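Local coordinates for protein AHL synthase (Burkholderia glumae, PDB 3P2H) that probably makes N-acyl-homoserine lactone quorum-sensing signals from S-adenosylmethionine and an acyl chain carried on acyl carrier protein, at residues A[23-26]-A[27-31]. The protein carries 3 engineered substitutions. Sequence-based numbering, arbitrary orientation.
Sequences RYRV and FVEQL. With NOO (N-(3-oxocyclohex-1-en-1-yl)octanamide), chain C.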
ATOM      1  N   ARG A  23       7.847   9.912  -0.307  1.00 15.99           N
ATOM      2  CA  ARG A  23       6.855   9.646  -1.336  1.00 15.77           C
ATOM      3  C   ARG A  23       7.102  10.511  -2.568  1.00 15.34           C
ATOM      4  O   ARG A  23       6.921  10.053  -3.694  1.00 14.50           O
ATOM      5  CB  ARG A  23       5.440   9.857  -0.784  1.00 14.65           C
ATOM      6  CG  ARG A  23       4.931   8.634  -0.026  1.00 15.70           C
ATOM      7  CD  ARG A  23       3.612   8.877   0.689  1.00 17.21           C
ATOM      8  NE  ARG A  23       2.569   9.398  -0.185  1.00 15.46           N
ATOM      9  CZ  ARG A  23       1.309   9.563   0.196  1.00 16.35           C
ATOM     10  NH1 ARG A  23       0.948   9.233   1.428  1.00 14.55           N
ATOM     11  NH2 ARG A  23       0.416  10.070  -0.642  1.00 15.31           N
ATOM     12  N   TYR A  24       7.527  11.753  -2.357  1.00 15.85           N
ATOM     13  CA  TYR A  24       7.810  12.635  -3.481  1.00 17.83           C
ATOM     14  C   TYR A  24       8.918  12.029  -4.339  1.00 17.00           C
ATOM     15  O   TYR A  24       8.809  11.954  -5.559  1.00 16.74           O
ATOM     16  CB  TYR A  24       8.274  14.013  -3.008  1.00 18.75           C
ATOM     17  CG  TYR A  24       8.606  14.936  -4.165  1.00 18.61           C
ATOM     18  CD1 TYR A  24       7.600  15.643  -4.826  1.00 19.10           C
ATOM     19  CD2 TYR A  24       9.913  15.048  -4.644  1.00 18.73           C
ATOM     20  CE1 TYR A  24       7.883  16.437  -5.939  1.00 20.56           C
ATOM     21  CE2 TYR A  24      10.210  15.838  -5.761  1.00 20.03           C
ATOM     22  CZ  TYR A  24       9.186  16.528  -6.404  1.00 19.52           C
ATOM     23  OH  TYR A  24       9.448  17.290  -7.519  1.00 17.22           O
ATOM     24  N   ARG A  25       9.989  11.600  -3.688  1.00 17.64           N
ATOM     25  CA  ARG A  25      11.118  11.023  -4.399  1.00 20.22           C
ATOM     26  C   ARG A  25      10.774   9.754  -5.179  1.00 18.82           C
ATOM     27  O   ARG A  25      11.280   9.539  -6.275  1.00 18.03           O
ATOM     28  CB  ARG A  25      12.261  10.766  -3.414  1.00 22.11           C
ATOM     29  CG  ARG A  25      12.871  12.069  -2.886  1.00 27.08           C
ATOM     30  CD  ARG A  25      13.959  11.822  -1.857  1.00 29.86           C
ATOM     31  NE  ARG A  25      13.419  11.678  -0.510  1.00 33.38           N
ATOM     32  CZ  ARG A  25      13.900  10.825   0.389  1.00 35.40           C
ATOM     33  NH1 ARG A  25      14.925  10.048   0.069  1.00 35.29           N
ATOM     34  NH2 ARG A  25      13.362  10.746   1.603  1.00 35.12           N
ATOM     35  N   VAL A  26       9.900   8.924  -4.626  1.00 17.98           N
ATOM     36  CA  VAL A  26       9.521   7.686  -5.296  1.00 16.78           C
ATOM     37  C   VAL A  26       8.464   7.868  -6.389  1.00 17.36           C
ATOM     38  O   VAL A  26       8.687   7.527  -7.554  1.00 17.09           O
ATOM     39  CB  VAL A  26       8.979   6.648  -4.289  1.00 16.49           C
ATOM     40  CG1 VAL A  26       8.471   5.418  -5.040  1.00 17.39           C
ATOM     41  CG2 VAL A  26      10.066   6.251  -3.306  1.00 18.19           C
ATOM     42  N   PHE A  27       7.314   8.414  -6.011  1.00 17.06           N
ATOM     43  CA  PHE A  27       6.217   8.582  -6.945  1.00 17.50           C
ATOM     44  C   PHE A  27       6.328   9.720  -7.938  1.00 19.23           C
ATOM     45  O   PHE A  27       5.794   9.627  -9.039  1.00 20.99           O
ATOM     46  CB  PHE A  27       4.912   8.672  -6.154  1.00 17.78           C
ATOM     47  CG  PHE A  27       4.690   7.484  -5.274  1.00 17.14           C
ATOM     48  CD1 PHE A  27       4.261   6.276  -5.814  1.00 17.72           C
ATOM     49  CD2 PHE A  27       5.008   7.536  -3.925  1.00 16.87           C
ATOM     50  CE1 PHE A  27       4.160   5.141  -5.019  1.00 18.32           C
ATOM     51  CE2 PHE A  27       4.912   6.399  -3.126  1.00 17.47           C
ATOM     52  CZ  PHE A  27       4.488   5.203  -3.673  1.00 16.79           C
ATOM     53  N   VAL A  28       7.020  10.788  -7.570  1.00 19.60           N
ATOM     54  CA  VAL A  28       7.168  11.903  -8.491  1.00 21.16           C
ATOM     55  C   VAL A  28       8.498  11.863  -9.242  1.00 23.52           C
ATOM     56  O   VAL A  28       8.519  11.937 -10.472  1.00 23.99           O
ATOM     57  CB  VAL A  28       7.019  13.247  -7.759  1.00 21.19           C
ATOM     58  CG1 VAL A  28       7.285  14.401  -8.722  1.00 21.63           C
ATOM     59  CG2 VAL A  28       5.619  13.357  -7.183  1.00 18.54           C
ATOM     60  N   GLU A  29       9.608  11.726  -8.523  1.00 24.42           N
ATOM     61  CA  GLU A  29      10.908  11.689  -9.193  1.00 26.70           C
ATOM     62  C   GLU A  29      11.211  10.365  -9.876  1.00 27.60           C
ATOM     63  O   GLU A  29      11.629  10.337 -11.028  1.00 28.67           O
ATOM     64  CB  GLU A  29      12.029  12.002  -8.209  1.00 26.93           C
ATOM     65  CG  GLU A  29      11.853  13.321  -7.509  1.00 27.61           C
ATOM     66  CD  GLU A  29      13.082  13.757  -6.759  1.00 28.87           C
ATOM     67  OE1 GLU A  29      13.874  12.893  -6.322  1.00 27.52           O
ATOM     68  OE2 GLU A  29      13.249  14.983  -6.592  1.00 32.75           O
ATOM     69  N   GLN A  30      10.999   9.265  -9.169  1.00 28.11           N
ATOM     70  CA  GLN A  30      11.283   7.959  -9.740  1.00 29.14           C
ATOM     71  C   GLN A  30      10.292   7.512 -10.801  1.00 28.91           C
ATOM     72  O   GLN A  30      10.680   7.161 -11.919  1.00 29.15           O
ATOM     73  CB  GLN A  30      11.323   6.903  -8.645  1.00 31.13           C
ATOM     74  CG  GLN A  30      12.531   6.014  -8.737  1.00 36.26           C
ATOM     75  CD  GLN A  30      13.767   6.714  -8.231  1.00 39.37           C
ATOM     76  OE1 GLN A  30      13.918   6.920  -7.019  1.00 42.46           O
ATOM     77  NE2 GLN A  30      14.655   7.103  -9.147  1.00 40.00           N
ATOM     78  N   LEU A  31       9.012   7.520 -10.443  1.00 27.28           N
ATOM     79  CA  LEU A  31       7.965   7.074 -11.346  1.00 27.39           C
ATOM     80  C   LEU A  31       7.407   8.181 -12.221  1.00 27.09           C
ATOM     81  O   LEU A  31       6.697   7.910 -13.188  1.00 28.92           O
ATOM     82  CB  LEU A  31       6.841   6.423 -10.534  1.00 26.91           C
ATOM     83  CG  LEU A  31       7.308   5.302  -9.600  1.00 28.29           C
ATOM     84  CD1 LEU A  31       6.134   4.789  -8.771  1.00 26.64           C
ATOM     85  CD2 LEU A  31       7.909   4.171 -10.425  1.00 28.91           C
TER
HETATM   86  C1  NOO C 300       6.196  -0.029  -7.280  1.00 40.41           C
HETATM   87  O1  NOO C 300       6.754  -0.865  -7.983  1.00 41.44           O
HETATM   88  C2  NOO C 300       4.777  -0.219  -6.757  1.00 39.87           C
HETATM   89  C3  NOO C 300       3.920   0.864  -6.516  1.00 40.01           C
HETATM   90  C4  NOO C 300       4.529   2.280  -6.587  1.00 40.85           C
HETATM   91  C5  NOO C 300       6.059   2.362  -6.201  1.00 40.83           C
HETATM   92  C6  NOO C 300       6.939   1.296  -6.924  1.00 40.21           C
HETATM   93  N7  NOO C 300       2.496   0.764  -6.214  1.00 39.44           N
HETATM   94  C8  NOO C 300       1.623   1.378  -5.278  1.00 38.91           C
HETATM   95  O8  NOO C 300       1.522   2.590  -5.110  1.00 39.35           O
HETATM   96  C9  NOO C 300       0.714   0.499  -4.390  1.00 37.38           C
HETATM   97  C10 NOO C 300       0.534  -1.008  -4.710  1.00 37.02           C
HETATM   98  C11 NOO C 300      -0.861  -1.481  -4.217  1.00 34.23           C
HETATM   99  C12 NOO C 300      -0.828  -2.894  -3.610  1.00 33.44           C
HETATM  100  C13 NOO C 300      -2.251  -3.376  -3.249  1.00 31.80           C
HETATM  101  C14 NOO C 300      -2.385  -4.904  -3.393  1.00 27.57           C
HETATM  102  C15 NOO C 300      -3.711  -5.411  -2.817  1.00 25.11           C
HETATM  103  O   HOH W   1      11.663  16.687  -8.910  1.00 19.52           O
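Over one face of the Phe27 ring sits the CG1 methyl of Val26, a CH-pi contact 4.0 Å from the centroid and almost on the ring normal. CG of Arg23 packs beside CE2 of the same ring at 3.8 Å, and at the edge CE1 comes within 3.3 Å of C4 of the bound octanamide inhibitor. Tyr24 has its CG anti to the backbone N (chi1 179°), which carries its ring down the helix: CB of Val28 lies over one face, offset toward the rim, and OE2 of Glu29 meets the edge, 3.3 Å from CE2. A water joins Tyr24 OH to that carboxylate oxygen, while the hydroxyl also hydrogen-bonds to the backbone N of Ser37. These residues form the C-terminal part of helix 13-30, where the winding widens from alpha to pi type: O of Tyr24 accepts both Val28 N and Glu29 N, and Leu31 N reaches O of Val26 at 2.9 Å. Phe27 and Leu31 line the inhibitor's pocket, both offering apolar carbon to its cyclohexenone ring, Leu31 CD1 lying 3.5 Å from its C5. Arg23, long enough to pass Phe27, carries its guanidinium to salt bridges with Asp48 and Glu43.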